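Long-range contact in oligopeptide ABC transporter, periplasmic oligopeptide-binding protein, putative (Thermotoga maritima MSB8, PDB 5IPW), which probably binds oligopeptides in the periplasm and hands them to an ABC transporter for uptake across the inner membrane: residues L417-R431 with E459-E471. Residues are numbered along the deposited sequence; the frame is centred on the assembly and turned at random.
Sequences LDEMGLKWDDKHEYR and EYWKQIGVWVEIE
A Schellman motif closes helix 448-462 before the chain enters edge strand 467-472, and the loop after helix 410-420 docks on this turn. Gly465, whose positive phi favours glycine, is its C-prime residue: Val466 N bonds back to Trp461 O and Gly465 N to Lys462 O. The turn offers two carbonyls to Arg431. The Arg431 backbone N reaches Gly465 O at 3.0 Å, nearly straight (163°), in the carbonyl plane and on a lone pair. Arg431 NE takes Ile464 O, also at 3.0 Å but more bent (137°). Arg431 NH1 continues to Asp418 OD1 at 2.7 Å in a salt bridge, tying the guanidinium back to the last turn of helix 410-420, where Asp418 sits. One guanidinium face lies against Trp424 CD1, the other against Leu417 CB. Trp424 sets its far rim on the turn, CH2 3.4 Å from Gly465 N. With Tyr430 CG anti to the carbonyl carbon, the ring stacks, offset, on the five-membered ring of Trp467, planes only 6° apart. Trp467 CB also sits over the centre of the Tyr430 ring, a CH-pi contact 3.7 Å from the centroid, while Lys462 CG approaches Tyr430 CE1 at 3.8 Å. A serine in place of Tyr430 would probably leave Trp467 without its stacking partner and the Lys462 methylenes less covered. Trp467 NE1 bonds to Glu469 OE2, and Arg440 adds a cation-pi contact. The loop is thus held in two ways: two carbonyls of the turn accept N-H groups of one arginine, and the Tyr430 stack covers Trp467 at the start of strand 467-472.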
ATOM      1  N   LEU A 417      13.893   3.410  35.983  1.00 84.92           N
ATOM      2  CA  LEU A 417      15.349   3.383  35.918  1.00 83.72           C
ATOM      3  C   LEU A 417      15.926   3.056  37.297  1.00 85.49           C
ATOM      4  O   LEU A 417      16.837   2.224  37.417  1.00 81.15           O
ATOM      5  CB  LEU A 417      15.885   4.721  35.408  1.00 82.23           C
ATOM      6  CG  LEU A 417      15.456   5.158  34.001  1.00 80.65           C
ATOM      7  CD1 LEU A 417      16.003   6.546  33.676  1.00 77.78           C
ATOM      8  CD2 LEU A 417      15.879   4.139  32.948  1.00 78.84           C
ATOM      9  N   ASP A 418      15.375   3.690  38.334  1.00 83.63           N
ATOM     10  CA  ASP A 418      15.769   3.391  39.714  1.00 80.98           C
ATOM     11  C   ASP A 418      15.617   1.899  40.004  1.00 81.37           C
ATOM     12  O   ASP A 418      16.466   1.310  40.668  1.00 84.40           O
ATOM     13  CB  ASP A 418      14.955   4.211  40.722  1.00 78.06           C
ATOM     14  CG  ASP A 418      15.104   5.716  40.520  1.00 78.59           C
ATOM     15  OD1 ASP A 418      16.109   6.153  39.918  1.00 81.97           O
ATOM     16  OD2 ASP A 418      14.208   6.465  40.964  1.00 75.46           O
ATOM     17  N   GLU A 419      14.551   1.288  39.492  1.00 82.19           N
ATOM     18  CA  GLU A 419      14.362  -0.159  39.636  1.00 87.23           C
ATOM     19  C   GLU A 419      15.521  -0.966  39.044  1.00 87.11           C
ATOM     20  O   GLU A 419      15.859  -2.029  39.562  1.00 80.99           O
ATOM     21  CB  GLU A 419      13.039  -0.626  39.002  1.00 92.18           C
ATOM     22  CG  GLU A 419      11.854  -0.707  39.963  1.00 97.17           C
ATOM     23  CD  GLU A 419      10.941   0.511  39.925  1.00101.86           C
ATOM     24  OE1 GLU A 419      10.409   0.896  40.988  1.00107.00           O
ATOM     25  OE2 GLU A 419      10.732   1.075  38.835  1.00101.22           O
ATOM     26  N   MET A 420      16.113  -0.469  37.957  1.00 89.80           N
ATOM     27  CA  MET A 420      17.218  -1.166  37.280  1.00 88.91           C
ATOM     28  C   MET A 420      18.537  -1.098  38.052  1.00 85.67           C
ATOM     29  O   MET A 420      19.364  -2.005  37.958  1.00 78.73           O
ATOM     30  CB  MET A 420      17.418  -0.608  35.867  1.00 89.28           C
ATOM     31  CG  MET A 420      16.242  -0.839  34.925  1.00 90.35           C
ATOM     32  SD  MET A 420      16.400   0.015  33.336  1.00 90.62           S
ATOM     33  CE  MET A 420      18.055  -0.458  32.835  1.00 90.87           C
ATOM     34  N   GLY A 421      18.720  -0.029  38.821  1.00 85.22           N
ATOM     35  CA  GLY A 421      19.957   0.188  39.554  1.00 84.10           C
ATOM     36  C   GLY A 421      20.820   1.247  38.909  1.00 82.37           C
ATOM     37  O   GLY A 421      21.974   1.418  39.281  1.00 86.28           O
ATOM     38  N   LEU A 422      20.265   1.968  37.943  1.00 81.16           N
ATOM     39  CA  LEU A 422      20.976   3.076  37.328  1.00 81.40           C
ATOM     40  C   LEU A 422      20.933   4.263  38.278  1.00 79.71           C
ATOM     41  O   LEU A 422      19.991   5.050  38.273  1.00 82.77           O
ATOM     42  CB  LEU A 422      20.369   3.421  35.964  1.00 82.27           C
ATOM     43  CG  LEU A 422      20.287   2.252  34.967  1.00 82.53           C
ATOM     44  CD1 LEU A 422      19.660   2.718  33.663  1.00 82.32           C
ATOM     45  CD2 LEU A 422      21.646   1.609  34.716  1.00 80.83           C
ATOM     46  N   LYS A 423      21.967   4.370  39.099  1.00 79.99           N
ATOM     47  CA  LYS A 423      22.032   5.374  40.155  1.00 81.85           C
ATOM     48  C   LYS A 423      22.337   6.749  39.578  1.00 81.13           C
ATOM     49  O   LYS A 423      23.153   6.872  38.668  1.00 83.74           O
ATOM     50  CB  LYS A 423      23.122   4.995  41.159  1.00 87.54           C
ATOM     51  CG  LYS A 423      22.949   3.616  41.793  1.00 92.48           C
ATOM     52  CD  LYS A 423      24.280   2.986  42.186  1.00 95.98           C
ATOM     53  CE  LYS A 423      24.905   3.683  43.387  1.00 97.65           C
ATOM     54  NZ  LYS A 423      26.185   3.042  43.794  1.00 98.42           N
ATOM     55  N   TRP A 424      21.688   7.783  40.108  1.00 82.52           N
ATOM     56  CA  TRP A 424      22.003   9.160  39.722  1.00 84.28           C
ATOM     57  C   TRP A 424      23.436   9.482  40.127  1.00 87.81           C
ATOM     58  O   TRP A 424      23.973   8.890  41.067  1.00 85.73           O
ATOM     59  CB  TRP A 424      21.053  10.167  40.386  1.00 85.74           C
ATOM     60  CG  TRP A 424      19.699  10.282  39.744  1.00 86.99           C
ATOM     61  CD1 TRP A 424      18.579   9.573  40.068  1.00 86.04           C
ATOM     62  CD2 TRP A 424      19.319  11.173  38.681  1.00 86.99           C
ATOM     63  NE1 TRP A 424      17.529   9.960  39.271  1.00 87.37           N
ATOM     64  CE2 TRP A 424      17.955  10.939  38.411  1.00 87.16           C
ATOM     65  CE3 TRP A 424      19.999  12.141  37.928  1.00 87.43           C
ATOM     66  CZ2 TRP A 424      17.255  11.638  37.421  1.00 86.45           C
ATOM     67  CZ3 TRP A 424      19.302  12.835  36.942  1.00 85.29           C
ATOM     68  CH2 TRP A 424      17.945  12.580  36.701  1.00 86.63           C
ATOM     69  N   ASP A 425      24.053  10.420  39.417  1.00 89.90           N
ATOM     70  CA  ASP A 425      25.403  10.848  39.757  1.00 91.31           C
ATOM     71  C   ASP A 425      25.341  11.786  40.963  1.00 95.28           C
ATOM     72  O   ASP A 425      24.264  12.020  41.517  1.00 96.47           O
ATOM     73  CB  ASP A 425      26.106  11.485  38.542  1.00 92.10           C
ATOM     74  CG  ASP A 425      25.607  12.887  38.217  1.00 91.11           C
ATOM     75  OD1 ASP A 425      24.927  13.513  39.054  1.00 93.18           O
ATOM     76  OD2 ASP A 425      25.912  13.373  37.107  1.00 89.29           O
ATOM     77  N   ASP A 426      26.491  12.319  41.366  1.00 98.86           N
ATOM     78  CA  ASP A 426      26.558  13.203  42.531  1.00 99.70           C
ATOM     79  C   ASP A 426      25.844  14.540  42.319  1.00 98.23           C
ATOM     80  O   ASP A 426      25.212  15.050  43.243  1.00100.97           O
ATOM     81  CB  ASP A 426      28.013  13.428  42.961  1.00100.20           C
ATOM     82  CG  ASP A 426      28.539  12.303  43.831  1.00100.10           C
ATOM     83  OD1 ASP A 426      28.035  11.165  43.713  1.00 98.41           O
ATOM     84  OD2 ASP A 426      29.451  12.559  44.642  1.00102.80           O
ATOM     85  N   LYS A 427      25.924  15.095  41.112  1.00 93.65           N
ATOM     86  CA  LYS A 427      25.223  16.344  40.799  1.00 93.76           C
ATOM     87  C   LYS A 427      23.758  16.129  40.373  1.00 94.02           C
ATOM     88  O   LYS A 427      23.103  17.068  39.914  1.00 90.57           O
ATOM     89  CB  LYS A 427      25.985  17.124  39.721  1.00 93.95           C
ATOM     90  CG  LYS A 427      27.405  17.484  40.130  1.00 95.75           C
ATOM     91  CD  LYS A 427      27.963  18.685  39.374  1.00 98.47           C
ATOM     92  CE  LYS A 427      28.257  18.386  37.911  1.00 99.66           C
ATOM     93  NZ  LYS A 427      27.125  18.737  37.009  1.00101.39           N
ATOM     94  N   HIS A 428      23.251  14.902  40.535  1.00 93.82           N
ATOM     95  CA  HIS A 428      21.891  14.524  40.124  1.00 93.99           C
ATOM     96  C   HIS A 428      21.507  15.115  38.755  1.00 95.55           C
ATOM     97  O   HIS A 428      20.392  15.613  38.567  1.00 98.29           O
ATOM     98  CB  HIS A 428      20.879  14.929  41.205  1.00 92.60           C
ATOM     99  CG  HIS A 428      19.562  14.219  41.103  1.00 93.23           C
ATOM    100  ND1 HIS A 428      18.545  14.650  40.277  1.00 91.53           N
ATOM    101  CD2 HIS A 428      19.093  13.113  41.729  1.00 92.48           C
ATOM    102  CE1 HIS A 428      17.510  13.837  40.395  1.00 91.22           C
ATOM    103  NE2 HIS A 428      17.818  12.896  41.270  1.00 90.57           N
ATOM    104  N   GLU A 429      22.444  15.047  37.808  1.00 93.42           N
ATOM    105  CA  GLU A 429      22.268  15.626  36.474  1.00 92.85           C
ATOM    106  C   GLU A 429      21.958  14.533  35.452  1.00 86.08           C
ATOM    107  O   GLU A 429      20.982  14.626  34.703  1.00 84.10           O
ATOM    108  CB  GLU A 429      23.517  16.409  36.061  1.00 94.42           C
ATOM    109  CG  GLU A 429      23.392  17.086  34.703  1.00 97.50           C
ATOM    110  CD  GLU A 429      24.488  18.099  34.440  1.00101.77           C
ATOM    111  OE1 GLU A 429      25.605  17.937  34.980  1.00104.84           O
ATOM    112  OE2 GLU A 429      24.230  19.058  33.683  1.00102.09           O
ATOM    113  N   TYR A 430      22.810  13.513  35.419  1.00 77.65           N
ATOM    114  CA  TYR A 430      22.548  12.289  34.668  1.00 73.50           C
ATOM    115  C   TYR A 430      22.837  11.121  35.585  1.00 68.36           C
ATOM    116  O   TYR A 430      23.468  11.291  36.624  1.00 69.37           O
ATOM    117  CB  TYR A 430      23.432  12.208  33.424  1.00 72.38           C
ATOM    118  CG  TYR A 430      23.211  13.327  32.430  1.00 73.40           C
ATOM    119  CD1 TYR A 430      22.024  13.419  31.704  1.00 74.70           C
ATOM    120  CD2 TYR A 430      24.191  14.292  32.205  1.00 74.22           C
ATOM    121  CE1 TYR A 430      21.818  14.442  30.788  1.00 73.75           C
ATOM    122  CE2 TYR A 430      23.996  15.317  31.288  1.00 75.17           C
ATOM    123  CZ  TYR A 430      22.808  15.389  30.584  1.00 73.30           C
ATOM    124  OH  TYR A 430      22.620  16.405  29.678  1.00 72.79           O
ATOM    125  N   ARG A 431      22.381   9.935  35.211  1.00 66.84           N
ATOM    126  CA  ARG A 431      22.701   8.746  35.995  1.00 71.38           C
ATOM    127  C   ARG A 431      23.899   8.002  35.393  1.00 70.27           C
ATOM    128  O   ARG A 431      24.570   8.536  34.500  1.00 65.46           O
ATOM    129  CB  ARG A 431      21.464   7.863  36.235  1.00 76.48           C
ATOM    130  CG  ARG A 431      20.634   7.470  35.034  1.00 82.09           C
ATOM    131  CD  ARG A 431      19.409   6.700  35.512  1.00 85.89           C
ATOM    132  NE  ARG A 431      18.343   7.574  36.020  1.00 87.59           N
ATOM    133  CZ  ARG A 431      17.470   7.254  36.981  1.00 89.16           C
ATOM    134  NH1 ARG A 431      17.511   6.073  37.599  1.00 89.09           N
ATOM    135  NH2 ARG A 431      16.542   8.134  37.339  1.00 86.10           N
ATOM    136  N   GLU A 459      15.908  16.857  25.632  1.00 86.08           N
ATOM    137  CA  GLU A 459      15.364  17.445  26.857  1.00 85.34           C
ATOM    138  C   GLU A 459      14.546  16.457  27.675  1.00 84.24           C
ATOM    139  O   GLU A 459      14.740  16.344  28.877  1.00 88.20           O
ATOM    140  CB  GLU A 459      14.495  18.668  26.544  1.00 85.92           C
ATOM    141  CG  GLU A 459      15.279  19.949  26.318  1.00 88.14           C
ATOM    142  CD  GLU A 459      15.987  20.435  27.572  1.00 89.72           C
ATOM    143  OE1 GLU A 459      15.338  20.534  28.639  1.00 85.72           O
ATOM    144  OE2 GLU A 459      17.200  20.723  27.485  1.00 90.65           O
ATOM    145  N   TYR A 460      13.634  15.738  27.035  1.00 86.23           N
ATOM    146  CA  TYR A 460      12.705  14.883  27.783  1.00 91.23           C
ATOM    147  C   TYR A 460      13.448  13.764  28.499  1.00 87.36           C
ATOM    148  O   TYR A 460      13.059  13.355  29.595  1.00 84.80           O
ATOM    149  CB  TYR A 460      11.604  14.294  26.883  1.00 95.67           C
ATOM    150  CG  TYR A 460      10.869  15.292  26.005  1.00101.88           C
ATOM    151  CD1 TYR A 460      10.848  16.659  26.311  1.00105.54           C
ATOM    152  CD2 TYR A 460      10.180  14.869  24.874  1.00102.96           C
ATOM    153  CE1 TYR A 460      10.182  17.567  25.508  1.00104.86           C
ATOM    154  CE2 TYR A 460       9.503  15.772  24.070  1.00104.66           C
ATOM    155  CZ  TYR A 460       9.511  17.117  24.393  1.00106.67           C
ATOM    156  OH  TYR A 460       8.853  18.024  23.604  1.00106.19           O
ATOM    157  N   TRP A 461      14.520  13.284  27.873  1.00 89.01           N
ATOM    158  CA  TRP A 461      15.326  12.199  28.430  1.00 89.53           C
ATOM    159  C   TRP A 461      16.351  12.679  29.472  1.00 87.95           C
ATOM    160  O   TRP A 461      16.755  11.911  30.347  1.00 84.52           O
ATOM    161  CB  TRP A 461      16.005  11.405  27.303  1.00 89.37           C
ATOM    162  CG  TRP A 461      15.073  10.453  26.573  1.00 88.48           C
ATOM    163  CD1 TRP A 461      13.776  10.154  26.894  1.00 88.04           C
ATOM    164  CD2 TRP A 461      15.393   9.642  25.435  1.00 87.81           C
ATOM    165  NE1 TRP A 461      13.268   9.228  26.019  1.00 86.02           N
ATOM    166  CE2 TRP A 461      14.239   8.898  25.111  1.00 86.07           C
ATOM    167  CE3 TRP A 461      16.541   9.477  24.653  1.00 86.01           C
ATOM    168  CZ2 TRP A 461      14.201   8.002  24.045  1.00 84.13           C
ATOM    169  CZ3 TRP A 461      16.500   8.587  23.589  1.00 84.28           C
ATOM    170  CH2 TRP A 461      15.338   7.863  23.295  1.00 83.02           C
ATOM    171  N   LYS A 462      16.756  13.944  29.385  1.00 87.02           N
ATOM    172  CA  LYS A 462      17.548  14.581  30.443  1.00 86.99           C
ATOM    173  C   LYS A 462      16.804  14.564  31.781  1.00 85.19           C
ATOM    174  O   LYS A 462      17.407  14.351  32.831  1.00 88.04           O
ATOM    175  CB  LYS A 462      17.881  16.023  30.054  1.00 88.63           C
ATOM    176  CG  LYS A 462      18.840  16.741  30.997  1.00 89.81           C
ATOM    177  CD  LYS A 462      18.989  18.215  30.640  1.00 90.86           C
ATOM    178  CE  LYS A 462      19.279  18.426  29.160  1.00 92.92           C
ATOM    179  NZ  LYS A 462      19.715  19.818  28.867  1.00 95.17           N
ATOM    180  N   GLN A 463      15.491  14.772  31.734  1.00 83.01           N
ATOM    181  CA  GLN A 463      14.648  14.724  32.932  1.00 81.44           C
ATOM    182  C   GLN A 463      14.618  13.350  33.609  1.00 76.70           C
ATOM    183  O   GLN A 463      14.198  13.245  34.760  1.00 76.46           O
ATOM    184  CB  GLN A 463      13.216  15.181  32.606  1.00 83.41           C
ATOM    185  CG  GLN A 463      12.914  16.635  32.950  1.00 85.63           C
ATOM    186  CD  GLN A 463      13.939  17.614  32.400  1.00 86.02           C
ATOM    187  OE1 GLN A 463      14.029  17.824  31.192  1.00 85.88           O
ATOM    188  NE2 GLN A 463      14.707  18.233  33.291  1.00 85.81           N
ATOM    189  N   ILE A 464      15.040  12.302  32.906  1.00 73.07           N
ATOM    190  CA  ILE A 464      15.223  10.991  33.541  1.00 75.46           C
ATOM    191  C   ILE A 464      16.704  10.618  33.696  1.00 72.49           C
ATOM    192  O   ILE A 464      17.040   9.483  34.053  1.00 72.07           O
ATOM    193  CB  ILE A 464      14.430   9.864  32.830  1.00 78.91           C
ATOM    194  CG1 ILE A 464      14.931   9.631  31.397  1.00 79.63           C
ATOM    195  CG2 ILE A 464      12.947  10.203  32.819  1.00 80.14           C
ATOM    196  CD1 ILE A 464      14.314   8.425  30.716  1.00 79.93           C
ATOM    197  N   GLY A 465      17.576  11.592  33.449  1.00 70.37           N
ATOM    198  CA  GLY A 465      19.018  11.415  33.608  1.00 73.68           C
ATOM    199  C   GLY A 465      19.712  10.661  32.486  1.00 72.96           C
ATOM    200  O   GLY A 465      20.856  10.238  32.643  1.00 74.61           O
ATOM    201  N   VAL A 466      19.032  10.495  31.354  1.00 71.18           N
ATOM    202  CA  VAL A 466      19.609   9.808  30.215  1.00 66.27           C
ATOM    203  C   VAL A 466      20.196  10.837  29.260  1.00 68.36           C
ATOM    204  O   VAL A 466      19.475  11.663  28.702  1.00 65.24           O
ATOM    205  CB  VAL A 466      18.572   8.934  29.495  1.00 64.67           C
ATOM    206  CG1 VAL A 466      19.127   8.430  28.170  1.00 66.59           C
ATOM    207  CG2 VAL A 466      18.148   7.762  30.379  1.00 62.95           C
ATOM    208  N   TRP A 467      21.513  10.772  29.081  1.00 68.51           N
ATOM    209  CA  TRP A 467      22.250  11.738  28.270  1.00 68.30           C
ATOM    210  C   TRP A 467      22.292  11.277  26.815  1.00 67.36           C
ATOM    211  O   TRP A 467      22.766  10.181  26.524  1.00 67.44           O
ATOM    212  CB  TRP A 467      23.681  11.869  28.800  1.00 67.84           C
ATOM    213  CG  TRP A 467      24.481  13.009  28.229  1.00 67.93           C
ATOM    214  CD1 TRP A 467      24.139  13.834  27.190  1.00 67.21           C
ATOM    215  CD2 TRP A 467      25.783  13.425  28.653  1.00 69.39           C
ATOM    216  NE1 TRP A 467      25.139  14.745  26.958  1.00 68.32           N
ATOM    217  CE2 TRP A 467      26.160  14.515  27.840  1.00 70.19           C
ATOM    218  CE3 TRP A 467      26.664  12.988  29.650  1.00 69.62           C
ATOM    219  CZ2 TRP A 467      27.384  15.174  27.992  1.00 71.80           C
ATOM    220  CZ3 TRP A 467      27.880  13.642  29.800  1.00 69.77           C
ATOM    221  CH2 TRP A 467      28.228  14.723  28.974  1.00 71.34           C
ATOM    222  N   VAL A 468      21.799  12.108  25.901  1.00 64.26           N
ATOM    223  CA  VAL A 468      21.937  11.814  24.483  1.00 62.96           C
ATOM    224  C   VAL A 468      22.436  13.015  23.704  1.00 63.78           C
ATOM    225  O   VAL A 468      22.227  14.162  24.104  1.00 63.23           O
ATOM    226  CB  VAL A 468      20.621  11.304  23.858  1.00 63.36           C
ATOM    227  CG1 VAL A 468      20.192   9.998  24.515  1.00 62.33           C
ATOM    228  CG2 VAL A 468      19.519  12.353  23.956  1.00 64.21           C
ATOM    229  N   GLU A 469      23.126  12.720  22.606  1.00 66.40           N
ATOM    230  CA  GLU A 469      23.466  13.703  21.584  1.00 68.64           C
ATOM    231  C   GLU A 469      22.913  13.205  20.258  1.00 67.11           C
ATOM    232  O   GLU A 469      22.546  12.034  20.123  1.00 66.46           O
ATOM    233  CB  GLU A 469      24.979  13.889  21.463  1.00 71.51           C
ATOM    234  CG  GLU A 469      25.669  14.344  22.740  1.00 75.51           C
ATOM    235  CD  GLU A 469      25.205  15.704  23.237  1.00 76.98           C
ATOM    236  OE1 GLU A 469      24.670  16.505  22.437  1.00 77.33           O
ATOM    237  OE2 GLU A 469      25.386  15.970  24.443  1.00 79.17           O
ATOM    238  N   ILE A 470      22.864  14.102  19.283  1.00 65.26           N
ATOM    239  CA  ILE A 470      22.230  13.827  18.007  1.00 66.31           C
ATOM    240  C   ILE A 470      23.245  14.017  16.894  1.00 67.06           C
ATOM    241  O   ILE A 470      23.754  15.122  16.703  1.00 67.71           O
ATOM    242  CB  ILE A 470      21.043  14.789  17.772  1.00 67.40           C
ATOM    243  CG1 ILE A 470      20.020  14.699  18.916  1.00 66.03           C
ATOM    244  CG2 ILE A 470      20.383  14.523  16.426  1.00 68.78           C
ATOM    245  CD1 ILE A 470      19.448  13.318  19.166  1.00 65.00           C
ATOM    246  N   GLU A 471      23.547  12.946  16.163  1.00 66.98           N
ATOM    247  CA  GLU A 471      24.381  13.070  14.971  1.00 67.82           C
ATOM    248  C   GLU A 471      23.518  12.881  13.730  1.00 67.77           C
ATOM    249  O   GLU A 471      22.742  11.930  13.627  1.00 68.57           O
ATOM    250  CB  GLU A 471      25.594  12.115  14.995  1.00 67.80           C
ATOM    251  CG  GLU A 471      25.303  10.618  14.904  1.00 69.10           C
ATOM    252  CD  GLU A 471      26.570   9.758  14.866  1.00 67.83           C
ATOM    253  OE1 GLU A 471      26.450   8.534  14.658  1.00 63.44           O
ATOM    254  OE2 GLU A 471      27.688  10.293  15.035  1.00 66.37           O
TER